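Local structure of phosphodiesterase (Salpingoeca rosetta, 5VYD) at residues A[14-19]-A[231-236]; A[111-116]-A[242-247]. The protein belongs to the cyclic nucleotide phosphodiesterase family, with an all-helical fold of the HD superfamily, and here holds a zinc and a magnesium ion. All blocks are in the same frame, centred on the assembly; numbering follows the deposited sequence.

Both contacts use helix 227-250: contact 1 falls near its beginning, at residues 231-236, and contact 2 further along, at 242-247. They lie about 21 Å apart between centres and about 6 Å between nearest atoms, so they do not meet. The other partner is a loop in contact 1, between helices 7-10 and 22-35, and the start of helix 114-120 in contact 2. Along the chain the order is 14-19, 111-116, 231-236, 242-247. Helix 227-250, carrying both later segments, ties together two parts distant in sequence. The zinc ion, held by H70, H105, D106 and D219, is about 9 Å from the W233 side chain, and the magnesium ion about 9 Å from that of T113.

Contact 1. Residues A[14-19]-A[231-236]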
loop_
_atom_site.group_PDB
_atom_site.type_symbol
_atom_site.label_atom_id
_atom_site.label_comp_id
_atom_site.label_asym_id
_atom_site.label_seq_id
_atom_site.Cartn_x
_atom_site.Cartn_y
_atom_site.Cartn_z
ATOM N N ASP A 14 15.787 -0.396 -2.711
ATOM C CA ASP A 14 15.860 0.502 -3.856
ATOM C C ASP A 14 14.982 0.040 -5.011
ATOM O O ASP A 14 15.022 0.641 -6.088
ATOM C CB ASP A 14 17.309 0.649 -4.329
ATOM C CG ASP A 14 17.870 -0.641 -4.900
ATOM O OD1 ASP A 14 17.582 -1.716 -4.333
ATOM O OD2 ASP A 14 18.592 -0.581 -5.920
ATOM N N PHE A 15 14.193 -1.010 -4.807
ATOM C CA PHE A 15 13.357 -1.547 -5.870
ATOM C C PHE A 15 12.305 -0.533 -6.301
ATOM O O PHE A 15 11.657 0.108 -5.469
ATOM C CB PHE A 15 12.684 -2.839 -5.403
ATOM C CG PHE A 15 11.704 -3.410 -6.390
ATOM C CD1 PHE A 15 12.141 -4.206 -7.437
ATOM C CD2 PHE A 15 10.347 -3.163 -6.264
ATOM C CE1 PHE A 15 11.245 -4.736 -8.346
ATOM C CE2 PHE A 15 9.444 -3.692 -7.173
ATOM C CZ PHE A 15 9.895 -4.479 -8.214
ATOM N N ASP A 16 12.140 -0.386 -7.614
ATOM C CA ASP A 16 11.064 0.425 -8.171
ATOM C C ASP A 16 10.507 -0.291 -9.389
ATOM O O ASP A 16 11.243 -0.560 -10.344
ATOM C CB ASP A 16 11.543 1.833 -8.541
ATOM C CG ASP A 16 10.388 2.783 -8.845
ATOM O OD1 ASP A 16 9.315 2.316 -9.277
ATOM O OD2 ASP A 16 10.549 4.003 -8.652
ATOM N N ALA A 17 9.205 -0.588 -9.357
ATOM C CA ALA A 17 8.544 -1.261 -10.469
ATOM C C ALA A 17 8.433 -0.383 -11.709
ATOM O O ALA A 17 8.093 -0.897 -12.779
ATOM C CB ALA A 17 7.154 -1.736 -10.042
ATOM N N LEU A 18 8.713 0.919 -11.591
ATOM C CA LEU A 18 8.617 1.818 -12.737
ATOM C C LEU A 18 9.558 1.408 -13.863
ATOM O O LEU A 18 9.242 1.607 -15.042
ATOM C CB LEU A 18 8.920 3.251 -12.296
ATOM C CG LEU A 18 7.841 4.324 -12.449
ATOM C CD1 LEU A 18 6.447 3.731 -12.322
ATOM C CD2 LEU A 18 8.056 5.421 -11.412
ATOM N N ASP A 19 10.709 0.829 -13.524
ATOM C CA ASP A 19 11.746 0.510 -14.493
ATOM C C ASP A 19 11.675 -0.933 -14.981
ATOM O O ASP A 19 12.647 -1.436 -15.556
ATOM C CB ASP A 19 13.123 0.796 -13.892
ATOM C CG ASP A 19 13.258 2.228 -13.407
ATOM O OD1 ASP A 19 12.740 3.139 -14.089
ATOM O OD2 ASP A 19 13.880 2.443 -12.343
ATOM N N LYS A 231 10.303 11.098 -6.294
ATOM C CA LYS A 231 9.878 12.198 -7.155
ATOM C C LYS A 231 8.944 11.716 -8.260
ATOM O O LYS A 231 7.905 12.337 -8.515
ATOM C CB LYS A 231 11.102 12.896 -7.751
ATOM C CG LYS A 231 10.773 14.091 -8.631
ATOM C CD LYS A 231 11.984 14.994 -8.815
ATOM C CE LYS A 231 11.667 16.172 -9.726
ATOM N NZ LYS A 231 12.784 17.158 -9.756
ATOM N N ARG A 232 9.294 10.611 -8.922
ATOM C CA ARG A 232 8.489 10.124 -10.038
ATOM C C ARG A 232 7.096 9.712 -9.578
ATOM O O ARG A 232 6.092 10.063 -10.209
ATOM C CB ARG A 232 9.199 8.954 -10.723
ATOM C CG ARG A 232 10.525 9.320 -11.364
ATOM C CD ARG A 232 11.254 8.089 -11.873
ATOM N NE ARG A 232 10.548 7.445 -12.977
ATOM C CZ ARG A 232 10.976 6.350 -13.599
ATOM N NH1 ARG A 232 12.109 5.772 -13.223
ATOM N NH2 ARG A 232 10.272 5.832 -14.597
ATOM N N TRP A 233 7.017 8.964 -8.474
ATOM C CA TRP A 233 5.720 8.492 -7.999
ATOM C C TRP A 233 4.868 9.640 -7.473
ATOM O O TRP A 233 3.663 9.696 -7.743
ATOM C CB TRP A 233 5.909 7.426 -6.921
ATOM C CG TRP A 233 6.266 6.081 -7.470
ATOM C CD1 TRP A 233 7.507 5.521 -7.525
ATOM C CD2 TRP A 233 5.368 5.126 -8.048
ATOM N NE1 TRP A 233 7.439 4.275 -8.101
ATOM C CE2 TRP A 233 6.137 4.009 -8.430
ATOM C CE3 TRP A 233 3.990 5.106 -8.278
ATOM C CZ2 TRP A 233 5.573 2.882 -9.028
ATOM C CZ3 TRP A 233 3.431 3.984 -8.870
ATOM C CH2 TRP A 233 4.223 2.890 -9.238
ATOM N N SER A 234 5.472 10.562 -6.719
ATOM C CA SER A 234 4.715 11.699 -6.205
ATOM C C SER A 234 4.172 12.555 -7.341
ATOM O O SER A 234 3.043 13.053 -7.266
ATOM C CB SER A 234 5.584 12.536 -5.268
ATOM O OG SER A 234 5.994 11.779 -4.144
ATOM N N ALA A 235 4.960 12.732 -8.407
ATOM C CA ALA A 235 4.482 13.493 -9.556
ATOM C C ALA A 235 3.351 12.770 -10.276
ATOM O O ALA A 235 2.447 13.419 -10.816
ATOM C CB ALA A 235 5.633 13.778 -10.523
ATOM N N ARG A 236 3.380 11.434 -10.293
ATOM C CA ARG A 236 2.273 10.677 -10.871
ATOM C C ARG A 236 1.014 10.801 -10.020
ATOM O O ARG A 236 -0.102 10.833 -10.552
ATOM C CB ARG A 236 2.668 9.210 -11.031
ATOM C CG ARG A 236 3.675 8.954 -12.137
ATOM C CD ARG A 236 4.225 7.543 -12.047
ATOM N NE ARG A 236 5.066 7.207 -13.188
ATOM C CZ ARG A 236 4.657 6.495 -14.231
ATOM N NH1 ARG A 236 3.414 6.038 -14.276
ATOM N NH2 ARG A 236 5.494 6.235 -15.225
#
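D19 and R232 form a salt bridge, with R232 NH1 donating to D19 OD1 at 2.8 Å along a nearly straight path (161°). The acceptor uses its syn lone pair and sits at the edge of the guanidinium, near its plane, while the carboxylate plane is turned 35° from that of R232. The bend of the arginine chain at chi3 (66°) turns the guanidinium toward the loop. Deeper in the contact, the indole W233 NE1 gives its hydrogen to D16 OD1 at 3.0 Å, the oxygen lying in the ring plane. The same D16 OD1 accepts from the backbone L18 N at 2.8 Å, closing an Asx turn; the two donors reach it from opposite faces of the carboxylate, whose other oxygen makes a weak bond to S229.

Between these polar pairs L18 reaches in from the loop with both methyls. L18 CD2 lies over the five-membered ring of W233, 3.8 Å from its centroid, in a CH-pi contact, and also sits 3.6 Å from R232 NE, over one guanidinium face. The other methyl, L18 CD1, touches W233 CZ2 at 3.5 Å and rests over the centre of the R236 guanidinium, whose NH1 bonds to the carbonyl of P64.

The loop between helices 7-10 and 22-35 is thus fastened to helix 227-250, with M73 of helix 68-86 also touching D16 and W233. D16 couples the loop's turn to the indole's rotation, since NE1 of the buried W233 finds its acceptor there, and the nearby positive charge of R232 would probably favour the ionised carboxylate.

Contact 2. Residues A[111-116]-A[242-247]; sequences GLTNAF and NNQVEL
The extended side chain of Q244 brings its amide against the start of helix 114-120, where it pairs with T113 through two hydrogen bonds. With CG anti to the backbone N (chi1 178°) and chi2 also trans, the chain runs straight out from helix 227-250. Q244 OE1 accepts from T113 N at 3.1 Å, the donor standing well above the carbonyl plane, whereas Q244 NE2 donates to T113 OG1, also at 3.1 Å, close to the amide plane. NE2 bonds to E248 as well, and a water lies between OE1 and the carbonyl oxygen of G111.

Beside the amide, along the aliphatic part of Q244, the contact turns apolar. L112 CD2 lies 3.7 Å from Q244 CG, while L112 CD1 reaches L247 CD2 at 4.0 Å and sits over one face of the F116 ring, toward its rim. F116 directs its ring toward helix 227-250 through a trans chi1 (177°), and F116 CZ meets L247 CD2 at 3.6 Å; these two side chains cross at about a right angle.

One glutamine thus holds both the backbone N and the hydroxyl of T113, the residue at the N-cap position, as loop 111-113 and the first turn of helix 114-120 pack on helix 227-250 of the all-helical phosphodiesterase fold.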
loop_
_atom_site.group_PDB
_atom_site.type_symbol
_atom_site.label_atom_id
_atom_site.label_comp_id
_atom_site.label_asym_id
_atom_site.label_seq_id
_atom_site.Cartn_x
_atom_site.Cartn_y
_atom_site.Cartn_z
ATOM N N GLY A 111 -8.050 6.592 -10.184
ATOM C CA GLY A 111 -7.396 7.863 -9.951
ATOM C C GLY A 111 -8.239 8.883 -9.223
ATOM O O GLY A 111 -7.860 10.059 -9.179
ATOM N N LEU A 112 -9.371 8.472 -8.658
ATOM C CA LEU A 112 -10.281 9.366 -7.960
ATOM C C LEU A 112 -10.357 8.968 -6.493
ATOM O O LEU A 112 -10.293 7.783 -6.152
ATOM C CB LEU A 112 -11.676 9.331 -8.596
ATOM C CG LEU A 112 -11.692 9.662 -10.090
ATOM C CD1 LEU A 112 -13.065 9.411 -10.699
ATOM C CD2 LEU A 112 -11.266 11.101 -10.318
ATOM N N THR A 113 -10.484 9.964 -5.624
ATOM C CA THR A 113 -10.500 9.711 -4.192
ATOM C C THR A 113 -11.906 9.364 -3.710
ATOM O O THR A 113 -12.898 9.506 -4.432
ATOM C CB THR A 113 -9.970 10.923 -3.424
ATOM O OG1 THR A 113 -10.817 12.056 -3.666
ATOM C CG2 THR A 113 -8.546 11.245 -3.854
ATOM N N ASN A 114 -11.976 8.895 -2.459
ATOM C CA ASN A 114 -13.263 8.648 -1.816
ATOM C C ASN A 114 -14.126 9.902 -1.806
ATOM O O ASN A 114 -15.347 9.826 -1.987
ATOM C CB ASN A 114 -13.053 8.147 -0.385
ATOM C CG ASN A 114 -12.725 6.671 -0.325
ATOM O OD1 ASN A 114 -12.991 5.929 -1.267
ATOM N ND2 ASN A 114 -12.150 6.234 0.791
ATOM N N ALA A 115 -13.508 11.066 -1.592
ATOM C CA ALA A 115 -14.272 12.308 -1.563
ATOM C C ALA A 115 -14.988 12.539 -2.885
ATOM O O ALA A 115 -16.124 13.029 -2.903
ATOM C CB ALA A 115 -13.355 13.485 -1.229
ATOM N N PHE A 116 -14.351 12.174 -4.001
ATOM C CA PHE A 116 -15.013 12.301 -5.296
ATOM C C PHE A 116 -16.271 11.449 -5.346
ATOM O O PHE A 116 -17.331 11.913 -5.779
ATOM C CB PHE A 116 -14.069 11.909 -6.432
ATOM C CG PHE A 116 -14.720 11.952 -7.793
ATOM C CD1 PHE A 116 -15.386 10.847 -8.299
ATOM C CD2 PHE A 116 -14.679 13.106 -8.556
ATOM C CE1 PHE A 116 -15.993 10.894 -9.541
ATOM C CE2 PHE A 116 -15.281 13.155 -9.802
ATOM C CZ PHE A 116 -15.937 12.049 -10.294
ATOM N N ASN A 242 -4.549 16.529 -10.183
ATOM C CA ASN A 242 -4.928 17.543 -11.164
ATOM C C ASN A 242 -5.982 17.007 -12.123
ATOM O O ASN A 242 -6.876 17.749 -12.549
ATOM C CB ASN A 242 -3.705 18.026 -11.948
ATOM C CG ASN A 242 -2.534 18.401 -11.056
ATOM O OD1 ASN A 242 -1.387 18.080 -11.368
ATOM N ND2 ASN A 242 -2.811 19.087 -9.950
ATOM N N ASN A 243 -5.886 15.724 -12.484
ATOM C CA ASN A 243 -6.902 15.125 -13.342
ATOM C C ASN A 243 -8.265 15.134 -12.666
ATOM O O ASN A 243 -9.280 15.431 -13.308
ATOM C CB ASN A 243 -6.502 13.699 -13.723
ATOM C CG ASN A 243 -5.441 13.658 -14.805
ATOM O OD1 ASN A 243 -5.212 14.646 -15.503
ATOM N ND2 ASN A 243 -4.794 12.507 -14.959
ATOM N N GLN A 244 -8.308 14.822 -11.368
ATOM C CA GLN A 244 -9.575 14.840 -10.642
ATOM C C GLN A 244 -10.125 16.258 -10.523
ATOM O O GLN A 244 -11.345 16.459 -10.561
ATOM C CB GLN A 244 -9.399 14.210 -9.258
ATOM C CG GLN A 244 -10.659 14.223 -8.408
ATOM C CD GLN A 244 -10.467 13.564 -7.055
ATOM O OE1 GLN A 244 -9.682 12.627 -6.908
ATOM N NE2 GLN A 244 -11.187 14.056 -6.056
ATOM N N VAL A 245 -9.243 17.250 -10.376
ATOM C CA VAL A 245 -9.685 18.643 -10.344
ATOM C C VAL A 245 -10.382 19.010 -11.648
ATOM O O VAL A 245 -11.437 19.658 -11.646
ATOM C CB VAL A 245 -8.494 19.576 -10.052
ATOM C CG1 VAL A 245 -8.837 21.018 -10.412
ATOM C CG2 VAL A 245 -8.091 19.486 -8.593
ATOM N N GLU A 246 -9.810 18.595 -12.783
ATOM C CA GLU A 246 -10.433 18.872 -14.075
ATOM C C GLU A 246 -11.798 18.210 -14.177
ATOM O O GLU A 246 -12.773 18.830 -14.622
ATOM C CB GLU A 246 -9.530 18.397 -15.215
ATOM C CG GLU A 246 -8.254 19.202 -15.401
ATOM C CD GLU A 246 -7.419 18.702 -16.569
ATOM O OE1 GLU A 246 -7.875 17.777 -17.277
ATOM O OE2 GLU A 246 -6.307 19.233 -16.778
ATOM N N LEU A 247 -11.888 16.941 -13.775
ATOM C CA LEU A 247 -13.160 16.233 -13.857
ATOM C C LEU A 247 -14.192 16.846 -12.918
ATOM O O LEU A 247 -15.360 17.004 -13.292
ATOM C CB LEU A 247 -12.955 14.750 -13.547
ATOM C CG LEU A 247 -14.203 13.866 -13.596
ATOM C CD1 LEU A 247 -14.835 13.892 -14.985
ATOM C CD2 LEU A 247 -13.868 12.441 -13.176
HETATM O O HOH W 1 -7.060 11.882 -7.542
#